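Local coordinates for protein PmoF1 (Methylocystis sp. ATCC 49242, PDB 6P1E) that binds copper(II) through a histidine brace and, as a PCuAC-domain protein of a methane-oxidizing bacterium, probably works as a copper chaperone, at residues 29-33 against 77-81; 40-44 against 68-73. All coordinates share one frame; numbering follows the deposited sequence.

Contact 1. Residues 29-33 against 77-81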
loop_
_atom_site.group_PDB
_atom_site.type_symbol
_atom_site.label_atom_id
_atom_site.label_comp_id
_atom_site.label_asym_id
_atom_site.label_seq_id
_atom_site.Cartn_x
_atom_site.Cartn_y
_atom_site.Cartn_z
ATOM N N PHE B 29 2.600 6.860 8.211
ATOM C CA PHE B 29 1.639 7.126 7.144
ATOM C C PHE B 29 2.231 6.759 5.795
ATOM O O PHE B 29 3.389 7.071 5.503
ATOM C CB PHE B 29 1.210 8.597 7.147
ATOM C CG PHE B 29 0.465 9.017 5.906
ATOM C CD1 PHE B 29 -0.900 8.818 5.799
ATOM C CD2 PHE B 29 1.134 9.616 4.848
ATOM C CE1 PHE B 29 -1.586 9.206 4.661
ATOM C CE2 PHE B 29 0.455 10.005 3.709
ATOM C CZ PHE B 29 -0.908 9.802 3.618
ATOM N N TYR B 30 1.399 6.119 4.978
ATOM C CA TYR B 30 1.804 5.525 3.715
ATOM C C TYR B 30 0.795 5.884 2.636
ATOM O O TYR B 30 -0.365 6.165 2.928
ATOM C CB TYR B 30 1.905 4.005 3.849
ATOM C CG TYR B 30 2.814 3.529 4.960
ATOM C CD1 TYR B 30 4.179 3.778 4.926
ATOM C CD2 TYR B 30 2.306 2.809 6.031
ATOM C CE1 TYR B 30 5.007 3.336 5.936
ATOM C CE2 TYR B 30 3.128 2.362 7.044
ATOM C CZ TYR B 30 4.478 2.627 6.992
ATOM O OH TYR B 30 5.299 2.182 8.003
ATOM N N ALA B 31 1.241 5.869 1.386
ATOM C CA ALA B 31 0.389 6.216 0.258
ATOM C C ALA B 31 1.127 5.956 -1.040
ATOM O O ALA B 31 2.327 5.687 -1.035
ATOM C CB ALA B 31 -0.053 7.668 0.329
ATOM N N PHE B 32 0.389 5.995 -2.141
ATOM C CA PHE B 32 0.977 5.964 -3.467
ATOM C C PHE B 32 0.682 7.293 -4.138
ATOM O O PHE B 32 -0.481 7.654 -4.315
ATOM C CB PHE B 32 0.420 4.795 -4.276
ATOM C CG PHE B 32 0.458 3.486 -3.542
ATOM C CD1 PHE B 32 1.529 2.628 -3.689
ATOM C CD2 PHE B 32 -0.571 3.122 -2.691
ATOM C CE1 PHE B 32 1.570 1.423 -3.014
ATOM C CE2 PHE B 32 -0.534 1.922 -2.011
ATOM C CZ PHE B 32 0.538 1.073 -2.172
ATOM N N ILE B 33 1.726 8.017 -4.522
ATOM C CA ILE B 33 1.537 9.337 -5.105
ATOM C C ILE B 33 2.003 9.318 -6.548
ATOM O O ILE B 33 3.172 9.069 -6.841
ATOM C CB ILE B 33 2.281 10.423 -4.308
ATOM C CG1 ILE B 33 1.851 10.370 -2.837
ATOM C CG2 ILE B 33 1.991 11.804 -4.888
ATOM C CD1 ILE B 33 2.627 11.296 -1.917
ATOM N N ILE B 77 5.486 7.529 -6.845
ATOM C CA ILE B 77 6.327 7.266 -5.684
ATOM C C ILE B 77 5.523 6.506 -4.642
ATOM O O ILE B 77 4.384 6.867 -4.338
ATOM C CB ILE B 77 6.876 8.563 -5.055
ATOM C CG1 ILE B 77 7.652 9.382 -6.094
ATOM C CG2 ILE B 77 7.759 8.245 -3.849
ATOM C CD1 ILE B 77 8.914 8.708 -6.619
ATOM N N THR B 78 6.133 5.463 -4.093
ATOM C CA THR B 78 5.519 4.674 -3.035
ATOM C C THR B 78 6.044 5.043 -1.670
ATOM O O THR B 78 7.253 4.989 -1.428
ATOM C CB THR B 78 5.780 3.181 -3.220
ATOM O OG1 THR B 78 5.513 2.814 -4.571
ATOM C CG2 THR B 78 4.918 2.352 -2.277
ATOM N N LEU B 79 5.133 5.414 -0.781
ATOM C CA LEU B 79 5.441 5.476 0.637
ATOM C C LEU B 79 4.905 4.190 1.250
ATOM O O LEU B 79 3.696 3.963 1.258
ATOM C CB LEU B 79 4.826 6.706 1.305
ATOM C CG LEU B 79 5.103 8.064 0.649
ATOM C CD1 LEU B 79 4.571 9.189 1.532
ATOM C CD2 LEU B 79 6.580 8.265 0.342
ATOM N N ALA B 80 5.803 3.344 1.744
ATOM C CA ALA B 80 5.418 2.035 2.265
ATOM C C ALA B 80 6.383 1.617 3.364
ATOM O O ALA B 80 7.485 2.159 3.451
ATOM C CB ALA B 80 5.395 0.996 1.147
ATOM N N PRO B 81 5.970 0.663 4.215
ATOM C CA PRO B 81 6.864 0.196 5.280
ATOM C C PRO B 81 8.241 -0.194 4.750
ATOM O O PRO B 81 8.336 -0.920 3.762
ATOM C CB PRO B 81 6.129 -1.018 5.845
ATOM C CG PRO B 81 4.695 -0.757 5.566
ATOM C CD PRO B 81 4.645 0.020 4.281
#
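Ala31 and Leu79 grip each other through both backbone polar groups, as do Ile33 and Ile77. Leu79 N to Ala31 O is 2.8 Å, Ala31 N to Leu79 O a longer 3.1 Å. Ile33 N to Ile77 O is nearly straight at 175°, and Ile77 N bonds back to Ile33 O. The backbones of Tyr30 and Phe32 bond the other way, to Trp16 and Glu13 of strand 10-18. Past Leu79, where the regular pairing with 77-79 breaks off, Phe29 bonds onward to Val86, and Pro81, with no N-H to offer, sets its CD 3.6 Å above the centroid of the Tyr30 ring, a CH-pi contact 7° off the normal, the two side chains crossing at a slant. Tyr30 CG, anti to the carbonyl carbon (chi1 -55°), puts the ring beside Ala80 and Pro81. A serine here would probably leave Pro81 CD without the ring face it packs on and open a gap beside Trp16. Thr78 CG2 lies 3.6 Å from Phe32 CE1, and Thr78 OG1 makes a weak hydrogen bond to Asp120 OD1 of the second subunit. The Phe32 ring stacks on His14 of that subunit, and the Phe32 side chain comes within about 3 Å of a bound copper ion (nearest atoms). Small Ala31 and branched Ile33, Ile77 and Leu79 suit the inner face of this antiparallel pair in the cupredoxin-like PCuAC fold; the face carrying Phe32 and Thr78 looks toward the copper and the second subunit.

Contact 2. Residues 40-44 against 68-73; sequences PDKLV and PVLLPP
Pro40 meets Leu71 and Pro73 at the end of an antiparallel strand pair. Its CA-H approaches Leu71 O at 3.4 Å, and its CB rests against CD of Pro73; two rings without N-H groups suit a place where the regular pairing stops. Asp41 is joined to Leu71 by two backbone bonds, Asp41 N to Leu71 O at 3.0 Å and Leu71 N to Asp41 O at 2.9 Å. Leu71 O also accepts a bond from Asn35 ND2. The Asp41 carboxylate leads away from the other strand and is bonded elsewhere: OD1 takes Lys42 N at 2.7 Å on its anti side, and Lys109 N as well, while OD2 takes Ala110 N. Lys42 follows on the opposite face of the sheet, beside Leu70. With CG anti to its carbonyl carbon (chi1 -56°) and the chain extended beyond, its methylenes run alongside Leu70 CD2, with CD 3.7 Å from it, so a long aliphatic stem serves as an apolar partner at a partly exposed edge. Its CA-H also leans on Val69 O. Leu43 returns to the buried face, where its CB packs on Val69 CB at 3.9 Å. Two backbone bonds bind this pair: Leu43 N gives to Val69 O, and Val69 N to Leu43 O. Pro68 CB lies 3.3 Å from Leu43 O. Val44 closes the segment, CA lying near the Pro68 ring, its backbone bonded to Val106. Leu43, Val69 and Leu71 thus fill the face turned to Leu105, Phe107 and Ile56, with Lys42 and Leu70 on the other, and the one acid on the buried face is met by three backbone N-H groups, which would probably favour its ionised form.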
loop_
_atom_site.group_PDB
_atom_site.type_symbol
_atom_site.label_atom_id
_atom_site.label_comp_id
_atom_site.label_asym_id
_atom_site.label_seq_id
_atom_site.Cartn_x
_atom_site.Cartn_y
_atom_site.Cartn_z
ATOM N N PRO B 40 7.756 18.818 -12.029
ATOM C CA PRO B 40 7.962 18.170 -10.731
ATOM C C PRO B 40 7.173 18.839 -9.613
ATOM O O PRO B 40 6.770 19.996 -9.749
ATOM C CB PRO B 40 9.466 18.325 -10.500
ATOM C CG PRO B 40 9.819 19.572 -11.225
ATOM C CD PRO B 40 8.929 19.612 -12.437
ATOM N N ASP B 41 6.962 18.110 -8.523
ATOM C CA ASP B 41 6.359 18.668 -7.320
ATOM C C ASP B 41 7.015 18.015 -6.110
ATOM O O ASP B 41 7.904 17.175 -6.258
ATOM C CB ASP B 41 4.842 18.447 -7.309
ATOM C CG ASP B 41 4.094 19.522 -6.530
ATOM O OD1 ASP B 41 4.691 20.139 -5.620
ATOM O OD2 ASP B 41 2.903 19.755 -6.829
ATOM N N LYS B 42 6.587 18.411 -4.917
ATOM C CA LYS B 42 7.139 17.867 -3.683
ATOM C C LYS B 42 6.070 17.817 -2.608
ATOM O O LYS B 42 5.283 18.749 -2.484
ATOM C CB LYS B 42 8.302 18.723 -3.175
ATOM C CG LYS B 42 9.444 18.930 -4.149
ATOM C CD LYS B 42 10.545 19.749 -3.488
ATOM C CE LYS B 42 11.644 20.123 -4.466
ATOM N NZ LYS B 42 12.692 20.964 -3.824
ATOM N N LEU B 43 6.043 16.741 -1.829
ATOM C CA LEU B 43 5.285 16.741 -0.586
ATOM C C LEU B 43 6.176 17.381 0.473
ATOM O O LEU B 43 7.204 16.815 0.847
ATOM C CB LEU B 43 4.867 15.327 -0.179
ATOM C CG LEU B 43 4.109 15.223 1.149
ATOM C CD1 LEU B 43 2.761 15.921 1.067
ATOM C CD2 LEU B 43 3.940 13.766 1.553
ATOM N N VAL B 44 5.790 18.564 0.942
ATOM C CA VAL B 44 6.650 19.348 1.826
ATOM C C VAL B 44 6.158 19.385 3.270
ATOM O O VAL B 44 6.942 19.621 4.189
ATOM C CB VAL B 44 6.795 20.799 1.319
ATOM C CG1 VAL B 44 7.482 20.816 -0.038
ATOM C CG2 VAL B 44 5.437 21.493 1.249
ATOM N N PRO B 68 11.630 16.210 2.260
ATOM C CA PRO B 68 10.394 16.135 1.476
ATOM C C PRO B 68 10.373 14.929 0.545
ATOM O O PRO B 68 11.429 14.380 0.230
ATOM C CB PRO B 68 10.408 17.442 0.676
ATOM C CG PRO B 68 11.850 17.799 0.570
ATOM C CD PRO B 68 12.460 17.363 1.870
ATOM N N VAL B 69 9.183 14.525 0.118
ATOM C CA VAL B 69 9.056 13.509 -0.916
ATOM C C VAL B 69 9.107 14.197 -2.271
ATOM O O VAL B 69 8.227 14.992 -2.605
ATOM C CB VAL B 69 7.750 12.700 -0.783
ATOM C CG1 VAL B 69 7.653 11.655 -1.883
ATOM C CG2 VAL B 69 7.676 12.038 0.583
ATOM N N LEU B 70 10.153 13.908 -3.037
ATOM C CA LEU B 70 10.280 14.442 -4.384
ATOM C C LEU B 70 9.366 13.671 -5.330
ATOM O O LEU B 70 9.287 12.444 -5.271
ATOM C CB LEU B 70 11.733 14.374 -4.850
ATOM C CG LEU B 70 12.753 15.045 -3.921
ATOM C CD1 LEU B 70 14.143 15.010 -4.535
ATOM C CD2 LEU B 70 12.355 16.478 -3.588
ATOM N N LEU B 71 8.679 14.408 -6.197
ATOM C CA LEU B 71 7.697 13.832 -7.110
ATOM C C LEU B 71 8.032 14.209 -8.549
ATOM O O LEU B 71 7.497 15.181 -9.083
ATOM C CB LEU B 71 6.287 14.306 -6.743
ATOM C CG LEU B 71 5.858 13.965 -5.315
ATOM C CD1 LEU B 71 4.610 14.737 -4.924
ATOM C CD2 LEU B 71 5.631 12.467 -5.172
ATOM N N PRO B 72 8.937 13.447 -9.180
ATOM C CA PRO B 72 9.311 13.733 -10.567
ATOM C C PRO B 72 8.116 13.640 -11.510
ATOM O O PRO B 72 7.167 12.910 -11.218
ATOM C CB PRO B 72 10.345 12.647 -10.889
ATOM C CG PRO B 72 10.841 12.173 -9.570
ATOM C CD PRO B 72 9.691 12.310 -8.626
ATOM N N PRO B 73 8.156 14.375 -12.631
ATOM C CA PRO B 73 7.037 14.345 -13.577
ATOM C C PRO B 73 6.839 12.963 -14.188
ATOM O O PRO B 73 7.816 12.245 -14.403
ATOM C CB PRO B 73 7.448 15.364 -14.646
ATOM C CG PRO B 73 8.928 15.459 -14.543
ATOM C CD PRO B 73 9.259 15.231 -13.102
#

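Contacts 1 and 2 have centres 13 Å apart and share one hydrophobic interior. Ile33 CG2 lies 3.7 Å from Leu71 CD2, Ile77 CG1 is 3.8 Å from the same methyl, and Leu79 CD2 is 3.9 Å from Val69 CG2, so the inner faces of the two strand pairs pack on each other. The chain joins them twice, since strand 41-47 follows strand 27-35 and strand 75-91 follows strand 69-71. Only contact 1 borders the copper: Phe32 lies next to it, in the strand that carries the ligand His34, and bonds to the ligand Glu13 through its backbone, whereas the side chain of Leu71 in contact 2 stays about 11 Å from the ion at nearest atoms.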